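Long-range contacts in lysin (Bacillus phage PBC5, PDB 6ILU), which recognises the bacterial cell wall through this SH3b-type binding domain of the phage PBC5 endolysin, probably directing the enzyme to its peptidoglycan substrate: residues 19-24 with 40-45; 13-18 with 73-78; 46-51 with 59-64; 96-101 with 127-132. All blocks are in the same frame, centred on the assembly; numbering follows the deposited sequence.

Interaction 1 of 4, residues 19-24 with 40-45; sequences YPDGYG and ITKKIP. With SO4 (sulfate ion), chain E.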
loop_
_atom_site.group_PDB
_atom_site.type_symbol
_atom_site.label_atom_id
_atom_site.label_comp_id
_atom_site.label_asym_id
_atom_site.label_seq_id
_atom_site.Cartn_x
_atom_site.Cartn_y
_atom_site.Cartn_z
ATOM N N TYR A 19 -14.076 13.458 4.000
ATOM C CA TYR A 19 -14.709 14.636 4.633
ATOM C C TYR A 19 -14.621 15.853 3.711
ATOM O O TYR A 19 -13.863 15.844 2.741
ATOM C CB TYR A 19 -14.018 14.935 5.970
ATOM C CG TYR A 19 -14.122 13.781 6.922
ATOM C CD1 TYR A 19 -15.288 13.569 7.657
ATOM C CD2 TYR A 19 -13.086 12.875 7.054
ATOM C CE1 TYR A 19 -15.391 12.495 8.513
ATOM C CE2 TYR A 19 -13.196 11.799 7.897
ATOM C CZ TYR A 19 -14.329 11.618 8.621
ATOM O OH TYR A 19 -14.434 10.549 9.458
ATOM N N PRO A 20 -15.367 16.914 4.019
ATOM C CA PRO A 20 -15.283 18.103 3.176
ATOM C C PRO A 20 -13.917 18.755 3.226
ATOM O O PRO A 20 -13.148 18.534 4.157
ATOM C CB PRO A 20 -16.331 19.036 3.777
ATOM C CG PRO A 20 -17.313 18.079 4.422
ATOM C CD PRO A 20 -16.475 17.002 4.990
ATOM N N ASP A 21 -13.599 19.532 2.207
ATOM C CA ASP A 21 -12.376 20.341 2.252
ATOM C C ASP A 21 -12.459 21.243 3.498
ATOM O O ASP A 21 -13.544 21.805 3.806
ATOM C CB ASP A 21 -12.244 21.172 0.970
ATOM C CG ASP A 21 -10.889 21.825 0.826
ATOM O OD1 ASP A 21 -9.950 21.465 1.569
ATOM O OD2 ASP A 21 -10.788 22.708 -0.045
ATOM N N GLY A 22 -11.340 21.361 4.225
ATOM C CA GLY A 22 -11.300 22.144 5.444
ATOM C C GLY A 22 -11.550 21.337 6.712
ATOM O O GLY A 22 -11.296 21.816 7.818
ATOM N N TYR A 23 -12.050 20.116 6.568
ATOM C CA TYR A 23 -12.378 19.302 7.738
ATOM C C TYR A 23 -11.131 18.495 8.125
ATOM O O TYR A 23 -10.597 17.788 7.314
ATOM C CB TYR A 23 -13.581 18.407 7.435
ATOM C CG TYR A 23 -14.088 17.622 8.611
ATOM C CD1 TYR A 23 -15.197 18.056 9.341
ATOM C CD2 TYR A 23 -13.448 16.448 9.015
ATOM C CE1 TYR A 23 -15.650 17.341 10.413
ATOM C CE2 TYR A 23 -13.923 15.715 10.107
ATOM C CZ TYR A 23 -15.013 16.178 10.788
ATOM O OH TYR A 23 -15.500 15.492 11.874
ATOM N N GLY A 24 -10.637 18.671 9.351
ATOM C CA GLY A 24 -9.374 18.077 9.721
ATOM C C GLY A 24 -9.400 16.570 9.837
ATOM O O GLY A 24 -10.311 16.002 10.441
ATOM N N ILE A 40 -4.594 17.349 9.059
ATOM C CA ILE A 40 -4.621 17.773 7.644
ATOM C C ILE A 40 -6.002 18.342 7.273
ATOM O O ILE A 40 -6.979 17.599 7.355
ATOM C CB ILE A 40 -4.396 16.606 6.643
ATOM C CG1 ILE A 40 -3.052 15.928 6.788
ATOM C CG2 ILE A 40 -4.478 17.098 5.195
ATOM C CD1 ILE A 40 -2.990 14.727 5.832
ATOM N N THR A 41 -6.081 19.586 6.819
ATOM C CA THR A 41 -7.377 20.190 6.504
ATOM C C THR A 41 -7.498 20.431 5.002
ATOM O O THR A 41 -8.582 20.678 4.494
ATOM C CB THR A 41 -7.597 21.531 7.251
ATOM O OG1 THR A 41 -6.458 22.389 7.049
ATOM C CG2 THR A 41 -7.803 21.295 8.747
ATOM N N LYS A 42 -6.375 20.370 4.290
ATOM C CA LYS A 42 -6.382 20.641 2.854
ATOM C C LYS A 42 -6.734 19.386 2.120
ATOM O O LYS A 42 -5.940 18.448 2.076
ATOM C CB LYS A 42 -5.006 21.146 2.370
ATOM C CG LYS A 42 -4.966 21.564 0.911
ATOM C CD LYS A 42 -5.889 22.755 0.704
ATOM C CE LYS A 42 -5.781 23.381 -0.685
ATOM N NZ LYS A 42 -6.723 24.556 -0.778
ATOM N N LYS A 43 -7.916 19.352 1.532
ATOM C CA LYS A 43 -8.347 18.153 0.845
ATOM C C LYS A 43 -7.853 18.114 -0.595
ATOM O O LYS A 43 -8.365 18.818 -1.460
ATOM C CB LYS A 43 -9.874 18.057 0.861
ATOM C CG LYS A 43 -10.370 16.799 0.190
ATOM C CD LYS A 43 -11.881 16.733 0.385
ATOM C CE LYS A 43 -12.433 15.518 -0.329
ATOM N NZ LYS A 43 -13.833 15.223 -0.010
ATOM N N ILE A 44 -6.816 17.318 -0.818
ATOM C CA ILE A 44 -6.292 17.010 -2.141
ATOM C C ILE A 44 -5.903 15.533 -2.127
ATOM O O ILE A 44 -5.759 14.945 -1.056
ATOM C CB ILE A 44 -5.048 17.853 -2.496
ATOM C CG1 ILE A 44 -4.022 17.734 -1.384
ATOM C CG2 ILE A 44 -5.393 19.298 -2.748
ATOM C CD1 ILE A 44 -2.667 18.223 -1.813
ATOM N N PRO A 45 -5.689 14.933 -3.302
ATOM C CA PRO A 45 -5.174 13.553 -3.246
ATOM C C PRO A 45 -3.759 13.493 -2.633
ATOM O O PRO A 45 -2.924 14.347 -2.951
ATOM C CB PRO A 45 -5.146 13.123 -4.717
ATOM C CG PRO A 45 -6.098 14.028 -5.419
ATOM C CD PRO A 45 -6.037 15.349 -4.673
HETATM S S SO4 E . -2.291 20.602 5.680
HETATM O O1 SO4 E . -3.650 20.967 6.076
HETATM O O2 SO4 E . -1.573 20.068 6.836
HETATM O O3 SO4 E . -1.584 21.779 5.178
HETATM O O4 SO4 E . -2.349 19.590 4.625
HETATM O O HOH W 1 -8.333 21.749 -1.612
#
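Tyr19 meets residues 40-45 through its backbone: the ammonium of Lys43 reaches its carbonyl, with Lys43 NZ 2.8 Å from Tyr19 O and lying above the carbonyl plane. To get there the lysine runs fully stretched, CG anti to the backbone N (chi1 -178°), and its CD runs past the backbone of Pro20. The same NZ has a second, weak bond to Ser17 O, so the carbonyls of Ser17 and Tyr19 probably both help to offset its charge. Pro20 opens a type II beta turn that closes at Tyr23, and Asp21, the second residue of the turn, reaches the other loop with its carboxylate. Its OD1 accepts the backbone N-H of Lys43, 2.9 Å from Lys43 N to Asp21 OD1; the bond is nearly straight, but the donor stands above the carboxylate plane. A water links Asp21 OD2 to the carbonyl of Lys43. Both are surface loops of what is probably one SH3b-like half: one joins strands 13-17 and 25-29, the other strands 35-40 and 46-52. Gly22, with a positive phi of 94°, sends its N to Thr41 O at 2.9 Å. Beyond Tyr23, whose CE2 sits over the rim of one face of the Tyr19 ring, Gly24 CA rests 3.7 Å from Thr41 CG2. The N-H of Thr41 also binds a sulfate, probably from the crystallisation liquor.

Interaction 2 of 4, residues 13-18 with 73-78; sequences GVALSI and KHFTID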
loop_
_atom_site.group_PDB
_atom_site.type_symbol
_atom_site.label_atom_id
_atom_site.label_comp_id
_atom_site.label_asym_id
_atom_site.label_seq_id
_atom_site.Cartn_x
_atom_site.Cartn_y
_atom_site.Cartn_z
ATOM N N GLY A 13 -0.439 3.669 -3.473
ATOM C CA GLY A 13 -1.819 4.054 -3.787
ATOM C C GLY A 13 -1.984 5.562 -3.613
ATOM O O GLY A 13 -0.998 6.255 -3.312
ATOM N N VAL A 14 -3.196 6.051 -3.795
ATOM C CA VAL A 14 -3.526 7.469 -3.630
ATOM C C VAL A 14 -4.808 7.586 -2.781
ATOM O O VAL A 14 -5.837 6.967 -3.099
ATOM C CB VAL A 14 -3.726 8.161 -5.012
ATOM C CG1 VAL A 14 -4.132 9.609 -4.823
ATOM C CG2 VAL A 14 -2.451 8.065 -5.872
ATOM N N ALA A 15 -4.769 8.412 -1.737
ATOM C CA ALA A 15 -5.882 8.573 -0.773
ATOM C C ALA A 15 -6.529 9.966 -0.851
ATOM O O ALA A 15 -5.833 10.966 -1.017
ATOM C CB ALA A 15 -5.348 8.343 0.642
ATOM N N LEU A 16 -7.846 10.020 -0.758
ATOM C CA LEU A 16 -8.555 11.288 -0.707
ATOM C C LEU A 16 -9.521 11.275 0.471
ATOM O O LEU A 16 -10.270 10.325 0.619
ATOM C CB LEU A 16 -9.315 11.487 -2.023
ATOM C CG LEU A 16 -10.132 12.766 -2.090
ATOM C CD1 LEU A 16 -9.176 13.983 -2.272
ATOM C CD2 LEU A 16 -11.059 12.602 -3.272
ATOM N N SER A 17 -9.454 12.289 1.331
ATOM C CA SER A 17 -10.361 12.421 2.478
ATOM C C SER A 17 -11.825 12.179 2.105
ATOM O O SER A 17 -12.297 12.707 1.088
ATOM C CB SER A 17 -10.259 13.826 3.078
ATOM O OG SER A 17 -11.167 13.981 4.178
ATOM N N ILE A 18 -12.538 11.438 2.951
ATOM C CA ILE A 18 -14.001 11.331 2.784
ATOM C C ILE A 18 -14.774 12.561 3.307
ATOM O O ILE A 18 -15.980 12.685 3.073
ATOM C CB ILE A 18 -14.581 10.064 3.483
ATOM C CG1 ILE A 18 -14.441 10.178 5.016
ATOM C CG2 ILE A 18 -13.902 8.785 2.915
ATOM C CD1 ILE A 18 -15.155 9.017 5.808
ATOM N N LYS A 73 -10.015 4.400 7.159
ATOM C CA LYS A 73 -11.461 4.621 7.132
ATOM C C LYS A 73 -11.818 6.100 6.856
ATOM O O LYS A 73 -12.966 6.386 6.500
ATOM C CB LYS A 73 -12.094 4.160 8.465
ATOM C CG LYS A 73 -11.660 4.958 9.661
ATOM C CD LYS A 73 -12.159 4.338 10.952
ATOM C CE LYS A 73 -11.572 5.095 12.136
ATOM N NZ LYS A 73 -12.196 4.708 13.448
ATOM N N HIS A 74 -10.840 6.997 6.968
ATOM C CA HIS A 74 -11.105 8.414 6.728
ATOM C C HIS A 74 -10.869 8.784 5.270
ATOM O O HIS A 74 -10.973 9.949 4.932
ATOM C CB HIS A 74 -10.216 9.301 7.640
ATOM C CG HIS A 74 -10.503 9.130 9.102
ATOM N ND1 HIS A 74 -11.772 8.897 9.597
ATOM C CD2 HIS A 74 -9.678 9.129 10.174
ATOM C CE1 HIS A 74 -11.719 8.787 10.912
ATOM N NE2 HIS A 74 -10.455 8.915 11.289
ATOM N N PHE A 75 -10.515 7.802 4.425
ATOM C CA PHE A 75 -10.192 8.080 3.005
ATOM C C PHE A 75 -10.875 7.146 2.032
ATOM O O PHE A 75 -11.264 6.050 2.422
ATOM C CB PHE A 75 -8.663 7.952 2.746
ATOM C CG PHE A 75 -7.827 8.873 3.599
ATOM C CD1 PHE A 75 -7.453 10.110 3.117
ATOM C CD2 PHE A 75 -7.503 8.525 4.901
ATOM C CE1 PHE A 75 -6.704 10.998 3.909
ATOM C CE2 PHE A 75 -6.807 9.396 5.714
ATOM C CZ PHE A 75 -6.376 10.633 5.205
ATOM N N THR A 76 -11.041 7.578 0.776
ATOM C CA THR A 76 -11.247 6.619 -0.311
ATOM C C THR A 76 -9.864 6.428 -0.936
ATOM O O THR A 76 -9.127 7.413 -1.177
ATOM C CB THR A 76 -12.282 7.087 -1.347
ATOM O OG1 THR A 76 -11.933 8.382 -1.810
ATOM C CG2 THR A 76 -13.644 7.202 -0.705
ATOM N N ILE A 77 -9.455 5.165 -1.114
ATOM C CA ILE A 77 -8.051 4.882 -1.508
ATOM C C ILE A 77 -8.068 4.142 -2.826
ATOM O O ILE A 77 -8.801 3.144 -2.967
ATOM C CB ILE A 77 -7.308 4.042 -0.462
ATOM C CG1 ILE A 77 -7.359 4.757 0.905
ATOM C CG2 ILE A 77 -5.854 3.739 -0.904
ATOM C CD1 ILE A 77 -6.980 3.858 2.078
ATOM N N ASP A 78 -7.339 4.687 -3.800
ATOM C CA ASP A 78 -7.151 4.036 -5.087
ATOM C C ASP A 78 -5.800 3.342 -4.994
ATOM O O ASP A 78 -4.740 3.987 -5.131
ATOM C CB ASP A 78 -7.189 5.050 -6.250
ATOM C CG ASP A 78 -8.562 5.695 -6.449
ATOM O OD1 ASP A 78 -9.614 5.011 -6.292
ATOM O OD2 ASP A 78 -8.570 6.895 -6.812
HETATM O O HOH W 2 -8.189 8.466 -4.200
HETATM O O HOH W 3 -13.213 10.572 -0.758
#
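Ala15 and Phe75 make the close-packed side of this strand pair: the methyl CB of Ala15 sits 3.7 Å from Phe75 CD1, approaching the ring obliquely. Phe75 CG lies beside its own backbone N (chi1 -58°), which carries the ring along the neighbouring strand until CD1 comes 3.5 Å from Ser17 N, with the carbonyl carbon of Leu16 at the ring edge. Ile77, the cross-strand partner of Ala15, touches the same methyl with CG1, while Phe75 comes in from the pair beside it. Ile61 of strand 60-62 packs on Ala15, Phe75 and Ile77 together, so this side belongs to the hydrophobic interior. Val14, Leu16, Thr76 and Asp78 project from the other face, where the fit is looser and water enters. One water joins Ser17 O to the hydroxyl of Thr76, 2.7 Å from Thr76 OG1. At the end of the strand Ile18 drapes over the backbone of residues 73-75, its CD1 3.5 Å from Lys73 O and its CG2 4.0 Å from Thr76 CG2. Between the two faces runs the ladder: paired bonds link Val14 with Asp78 and Leu16 with Thr76, and Ile18 N adds a last one to His74 O at 2.9 Å, just where the 3-10 segment that ends at His74 gives way to strand. Such an antiparallel pairing of an early strand with one that follows a 3-10 turn is characteristic of the small beta-barrels of SH3-like domains.

Interaction 3 of 4, residues 46-51 with 59-64; sequences YKVFAG and DMICLG. With EDO (1,2-ethanediol), chain J.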
loop_
_atom_site.group_PDB
_atom_site.type_symbol
_atom_site.label_atom_id
_atom_site.label_comp_id
_atom_site.label_asym_id
_atom_site.label_seq_id
_atom_site.Cartn_x
_atom_site.Cartn_y
_atom_site.Cartn_z
ATOM N N TYR A 46 -3.506 12.506 -1.766
ATOM C CA TYR A 46 -2.198 12.307 -1.153
ATOM C C TYR A 46 -1.656 10.933 -1.511
ATOM O O TYR A 46 -2.365 9.952 -1.353
ATOM C CB TYR A 46 -2.287 12.430 0.370
ATOM C CG TYR A 46 -2.588 13.853 0.840
ATOM C CD1 TYR A 46 -1.587 14.805 0.885
ATOM C CD2 TYR A 46 -3.880 14.214 1.229
ATOM C CE1 TYR A 46 -1.848 16.114 1.318
ATOM C CE2 TYR A 46 -4.171 15.522 1.655
ATOM C CZ TYR A 46 -3.139 16.458 1.701
ATOM O OH TYR A 46 -3.434 17.743 2.111
ATOM N N LYS A 47 -0.396 10.859 -1.954
ATOM C CA LYS A 47 0.220 9.564 -2.219
ATOM C C LYS A 47 0.401 8.775 -0.911
ATOM O O LYS A 47 0.731 9.339 0.135
ATOM C CB LYS A 47 1.572 9.729 -2.928
ATOM C CG LYS A 47 2.149 8.363 -3.429
ATOM C CD LYS A 47 3.337 8.562 -4.412
ATOM C CE LYS A 47 2.887 9.304 -5.665
ATOM N NZ LYS A 47 4.055 9.599 -6.547
ATOM N N VAL A 48 0.103 7.480 -0.964
ATOM C CA VAL A 48 0.271 6.577 0.170
ATOM C C VAL A 48 1.595 5.823 -0.007
ATOM O O VAL A 48 1.849 5.232 -1.079
ATOM C CB VAL A 48 -0.873 5.556 0.203
ATOM C CG1 VAL A 48 -0.645 4.540 1.305
ATOM C CG2 VAL A 48 -2.252 6.296 0.422
ATOM N N PHE A 49 2.417 5.821 1.043
ATOM C CA PHE A 49 3.723 5.189 0.954
ATOM C C PHE A 49 3.816 3.839 1.653
ATOM O O PHE A 49 4.697 3.040 1.286
ATOM C CB PHE A 49 4.802 6.157 1.494
ATOM C CG PHE A 49 4.931 7.366 0.629
ATOM C CD1 PHE A 49 4.297 8.539 0.964
ATOM C CD2 PHE A 49 5.589 7.280 -0.592
ATOM C CE1 PHE A 49 4.351 9.634 0.105
ATOM C CE2 PHE A 49 5.677 8.382 -1.459
ATOM C CZ PHE A 49 5.036 9.561 -1.116
ATOM N N ALA A 50 2.948 3.580 2.615
ATOM C CA ALA A 50 2.973 2.328 3.372
ATOM C C ALA A 50 1.629 2.088 3.992
ATOM O O ALA A 50 0.840 3.027 4.190
ATOM C CB ALA A 50 4.051 2.344 4.478
ATOM N N GLY A 51 1.399 0.841 4.361
ATOM C CA GLY A 51 0.161 0.436 5.018
ATOM C C GLY A 51 0.519 -0.287 6.308
ATOM O O GLY A 51 1.563 -0.982 6.409
ATOM N N ASP A 59 -6.685 -0.515 10.430
ATOM C CA ASP A 59 -5.789 -0.257 9.290
ATOM C C ASP A 59 -5.423 1.219 9.205
ATOM O O ASP A 59 -6.313 2.104 9.343
ATOM C CB ASP A 59 -6.420 -0.662 7.945
ATOM C CG ASP A 59 -6.538 -2.162 7.755
ATOM O OD1 ASP A 59 -5.880 -2.935 8.458
ATOM O OD2 ASP A 59 -7.315 -2.593 6.868
ATOM N N MET A 60 -4.125 1.461 8.952
ATOM C CA MET A 60 -3.623 2.821 8.716
ATOM C C MET A 60 -2.784 2.940 7.449
ATOM O O MET A 60 -2.184 1.934 6.969
ATOM C CB MET A 60 -2.792 3.305 9.929
ATOM C CG MET A 60 -3.652 3.297 11.195
ATOM S SD MET A 60 -2.855 4.091 12.576
ATOM C CE MET A 60 -3.373 5.807 12.334
ATOM N N ILE A 61 -2.714 4.160 6.899
ATOM C CA ILE A 61 -1.892 4.419 5.722
ATOM C C ILE A 61 -0.937 5.547 6.063
ATOM O O ILE A 61 -1.262 6.420 6.845
ATOM C CB ILE A 61 -2.722 4.830 4.484
ATOM C CG1 ILE A 61 -3.821 5.841 4.869
ATOM C CG2 ILE A 61 -3.357 3.589 3.796
ATOM C CD1 ILE A 61 -4.496 6.484 3.623
ATOM N N CYS A 62 0.271 5.479 5.489
ATOM C CA CYS A 62 1.314 6.444 5.781
ATOM C C CYS A 62 1.413 7.430 4.622
ATOM O O CYS A 62 1.677 7.020 3.473
ATOM C CB CYS A 62 2.634 5.722 5.968
ATOM S SG CYS A 62 3.862 6.958 6.600
ATOM N N LEU A 63 1.206 8.715 4.899
ATOM C CA LEU A 63 1.270 9.737 3.840
ATOM C C LEU A 63 2.638 10.411 3.718
ATOM O O LEU A 63 2.795 11.379 2.983
ATOM C CB LEU A 63 0.187 10.823 4.080
ATOM C CG LEU A 63 -1.213 10.222 4.204
ATOM C CD1 LEU A 63 -2.235 11.337 4.373
ATOM C CD2 LEU A 63 -1.562 9.334 2.983
ATOM N N GLY A 64 3.647 9.884 4.397
ATOM C CA GLY A 64 4.978 10.467 4.299
ATOM C C GLY A 64 5.960 9.647 5.087
ATOM O O GLY A 64 6.528 8.649 4.589
HETATM C C1 EDO J . 8.136 2.791 -2.218
HETATM O O1 EDO J . 7.940 4.179 -2.530
HETATM C C2 EDO J . 7.408 2.587 -0.899
HETATM O O2 EDO J . 6.042 2.947 -1.134
HETATM O O HOH W 4 1.330 11.897 0.806
#
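Val48 packs on Ile61 with both methyls and on Leu63 with CG2. From its CB, branch CG1 stands anti to the backbone N (chi1 175°) and meets Ile61 CG2 at 3.8 Å, while CG2 is set between Ile61 CD1 at 3.9 Å and Leu63 CD2 at 4.0 Å. The valine and isoleucine side chains cross at about a right angle. Leu63 CD2 also approaches the carbonyl of Lys47, and both its methyls lie near Tyr46 CB, so the leucine packs against Tyr46, Lys47 and Val48. Next along the chain, Phe49 N donates to Cys62 O in an almost perfectly straight bond of 2.8 Å. The Phe49 ring turns its edge to the backbone of Leu63, with CE1 3.7 Å from Leu63 O. Cys62 N in turn bonds Ala50 O at 2.8 Å, whereas Ala50 N is buried without a partner in the model. A water bridges Lys47 O and Leu63 O. The two segments form a hairpin: strand 46-52 pairs on its other side with strand 13-17, through Tyr46 to Ala15 and Val48 to Gly13, strand 60-62 continues the sheet to 69-71, where Trp69 touches Ala50 and Cys62, and Ile61 reaches across to Phe75, Ile77 and Trp79 of strand 75-84.

Interaction 4 of 4, residues 96-101 with 127-132; sequences DGPSGN and NRWIKE. With EDO (1,2-ethanediol), chain L; SO4 (sulfate ion), chain C; EDO (1,2-ethanediol), chain I; EDO (1,2-ethanediol), chain H.
The indole of Trp129 carries a glycine and a proline on one face. Gly97 CA stands over the five-membered ring, 3.5 Å from its centroid, and Pro98 CD over the six-membered ring at 3.9 Å, 12° off the ring normal; both are CH-pi contacts. At the ring edge, in plane, is the amide of Asn127, whose OD1 accepts from Trp129 NE1 at 2.9 Å. The same amide turns its ND2 to Asp96 O, 3.1 Å away in a bent bond, so Asn127 ties the indole to the loop and helps to hold the ring's orientation. Asp96 in turn holds its own loop closed: OD1 takes Asn101 N at 2.8 Å, OD2 takes the amide of Asn101, and a type II turn runs from Gly97 to Gly100. Segment 96-101 links strands 92-95 and 102-106 and lies over strand 129-131, one of the two outermost strands of a three-stranded antiparallel sheet; Trp129 also shares backbone hydrogen bonding with Tyr95 of strand 92-95, and Tyr121, Asp123, Asn116 and Val118 of the other two sheet strands touch the indole.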
loop_
_atom_site.group_PDB
_atom_site.type_symbol
_atom_site.label_atom_id
_atom_site.label_comp_id
_atom_site.label_asym_id
_atom_site.label_seq_id
_atom_site.Cartn_x
_atom_site.Cartn_y
_atom_site.Cartn_z
ATOM N N ASP A 96 8.290 -14.634 1.906
ATOM C CA ASP A 96 7.668 -14.136 3.169
ATOM C C ASP A 96 8.156 -12.759 3.652
ATOM O O ASP A 96 7.777 -12.281 4.748
ATOM C CB ASP A 96 7.824 -15.196 4.261
ATOM C CG ASP A 96 9.237 -15.322 4.822
ATOM O OD1 ASP A 96 10.186 -14.708 4.316
ATOM O OD2 ASP A 96 9.397 -16.082 5.805
ATOM N N GLY A 97 8.940 -12.105 2.829
ATOM C CA GLY A 97 9.323 -10.714 3.052
ATOM C C GLY A 97 10.254 -10.362 1.929
ATOM O O GLY A 97 10.638 -11.214 1.139
ATOM N N PRO A 98 10.674 -9.101 1.869
ATOM C CA PRO A 98 11.726 -8.708 0.932
ATOM C C PRO A 98 12.971 -9.585 1.120
ATOM O O PRO A 98 13.488 -9.683 2.245
ATOM C CB PRO A 98 12.036 -7.255 1.328
ATOM C CG PRO A 98 10.895 -6.832 2.137
ATOM C CD PRO A 98 10.293 -8.023 2.798
ATOM N N SER A 99 13.437 -10.218 0.047
ATOM C CA SER A 99 14.605 -11.114 0.084
ATOM C C SER A 99 14.402 -12.233 1.104
ATOM O O SER A 99 15.344 -12.710 1.726
ATOM C CB SER A 99 15.898 -10.344 0.399
ATOM O OG SER A 99 16.133 -9.356 -0.593
ATOM N N GLY A 100 13.150 -12.659 1.250
ATOM C CA GLY A 100 12.833 -13.619 2.308
ATOM C C GLY A 100 12.775 -15.070 1.853
ATOM O O GLY A 100 13.369 -15.458 0.813
ATOM N N ASN A 101 12.122 -15.897 2.660
ATOM C CA ASN A 101 12.005 -17.320 2.341
ATOM C C ASN A 101 10.982 -17.534 1.239
ATOM O O ASN A 101 9.884 -16.961 1.274
ATOM C CB ASN A 101 11.563 -18.111 3.581
ATOM C CG ASN A 101 12.532 -17.986 4.698
ATOM O OD1 ASN A 101 13.725 -18.191 4.489
ATOM N ND2 ASN A 101 12.056 -17.572 5.880
ATOM N N ASN A 127 0.892 -11.192 3.123
ATOM C CA ASN A 127 2.327 -11.344 3.368
ATOM C C ASN A 127 3.011 -12.165 2.259
ATOM O O ASN A 127 3.667 -13.186 2.518
ATOM C CB ASN A 127 2.649 -12.022 4.687
ATOM C CG ASN A 127 4.141 -11.859 5.049
ATOM O OD1 ASN A 127 4.656 -10.721 5.027
ATOM N ND2 ASN A 127 4.837 -12.982 5.396
ATOM N N ARG A 128 2.768 -11.739 1.043
ATOM C CA ARG A 128 3.300 -12.392 -0.160
ATOM C C ARG A 128 4.067 -11.380 -0.968
ATOM O O ARG A 128 3.467 -10.455 -1.546
ATOM C CB ARG A 128 2.158 -12.991 -0.990
ATOM C CG ARG A 128 1.443 -14.100 -0.228
ATOM C CD ARG A 128 0.315 -14.691 -1.124
ATOM N NE ARG A 128 -0.683 -13.641 -1.397
ATOM C CZ ARG A 128 -1.638 -13.721 -2.339
ATOM N NH1 ARG A 128 -1.728 -14.808 -3.108
ATOM N NH2 ARG A 128 -2.483 -12.689 -2.508
ATOM N N TRP A 129 5.386 -11.536 -0.949
ATOM C CA TRP A 129 6.289 -10.498 -1.504
ATOM C C TRP A 129 6.882 -10.988 -2.820
ATOM O O TRP A 129 7.505 -12.064 -2.868
ATOM C CB TRP A 129 7.397 -10.176 -0.526
ATOM C CG TRP A 129 6.859 -9.574 0.731
ATOM C CD1 TRP A 129 6.286 -10.246 1.808
ATOM C CD2 TRP A 129 6.881 -8.186 1.086
ATOM N NE1 TRP A 129 5.929 -9.333 2.791
ATOM C CE2 TRP A 129 6.313 -8.073 2.378
ATOM C CE3 TRP A 129 7.331 -7.025 0.429
ATOM C CZ2 TRP A 129 6.179 -6.837 3.030
ATOM C CZ3 TRP A 129 7.188 -5.782 1.083
ATOM C CH2 TRP A 129 6.623 -5.714 2.373
ATOM N N ILE A 130 6.701 -10.189 -3.865
ATOM C CA ILE A 130 7.206 -10.497 -5.236
ATOM C C ILE A 130 8.247 -9.479 -5.670
ATOM O O ILE A 130 8.107 -8.283 -5.416
ATOM C CB ILE A 130 6.011 -10.484 -6.233
ATOM C CG1 ILE A 130 5.013 -11.582 -5.825
ATOM C CG2 ILE A 130 6.489 -10.610 -7.730
ATOM C CD1 ILE A 130 3.725 -11.713 -6.715
ATOM N N LYS A 131 9.276 -9.928 -6.366
ATOM C CA LYS A 131 10.261 -8.994 -6.892
ATOM C C LYS A 131 9.596 -8.058 -7.887
ATOM O O LYS A 131 8.862 -8.523 -8.789
ATOM C CB LYS A 131 11.384 -9.735 -7.616
ATOM C CG LYS A 131 12.298 -10.510 -6.696
ATOM C CD LYS A 131 13.384 -11.240 -7.476
ATOM C CE LYS A 131 14.105 -12.268 -6.612
ATOM N NZ LYS A 131 15.031 -13.056 -7.475
ATOM N N GLU A 132 9.885 -6.767 -7.782
ATOM C CA GLU A 132 9.181 -5.819 -8.649
ATOM C C GLU A 132 9.536 -6.015 -10.115
ATOM O O GLU A 132 8.766 -5.584 -10.983
ATOM C CB GLU A 132 9.479 -4.370 -8.244
ATOM C CG GLU A 132 8.863 -4.067 -6.849
ATOM C CD GLU A 132 8.868 -2.602 -6.448
ATOM O OE1 GLU A 132 9.324 -1.738 -7.235
ATOM O OE2 GLU A 132 8.406 -2.339 -5.308
HETATM C C1 EDO L . 11.350 -11.426 6.474
HETATM O O1 EDO L . 11.230 -10.090 6.004
HETATM C C2 EDO L . 12.057 -12.255 5.407
HETATM O O2 EDO L . 12.126 -13.643 5.797
HETATM S S SO4 C . 12.546 -14.991 -8.493
HETATM O O1 SO4 C . 13.528 -15.257 -7.456
HETATM O O2 SO4 C . 11.351 -14.330 -7.989
HETATM O O3 SO4 C . 13.259 -14.132 -9.460
HETATM O O4 SO4 C . 12.168 -16.253 -9.102
HETATM C C1 EDO I . -4.845 -15.277 -5.538
HETATM O O1 EDO I . -3.398 -15.383 -5.570
HETATM C C2 EDO I . -5.387 -15.006 -4.143
HETATM O O2 EDO I . -5.089 -13.679 -3.633
HETATM C C1 EDO H . -0.453 -7.292 4.219
HETATM O O1 EDO H . 0.237 -8.422 3.675
HETATM C C2 EDO H . -1.753 -7.713 4.897
HETATM O O2 EDO H . -2.430 -8.739 4.164
#

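Overall arrangement
Along the chain, interaction 2 spans the longest loop, and interactions 1 and 3 follow one another inside it, before interaction 4 opens. The first three form one continuous cluster: interactions 2 and 3 lie about 9 Å apart between centres and share the sheet in which strands 13-17 and 46-52 are neighbours, while interaction 1 sits about 11 Å from interaction 2 at the outer edge. Interaction 4 lies on the opposite side of the chain's centre from interactions 1 and 2, its centre about 35 Å from that of interaction 1. The long strand 75-84 bridges the two regions, pairing with 13-17 and also with 112-113 and 135-138, consistent with a cell-wall-binding module of two SH3b-like halves.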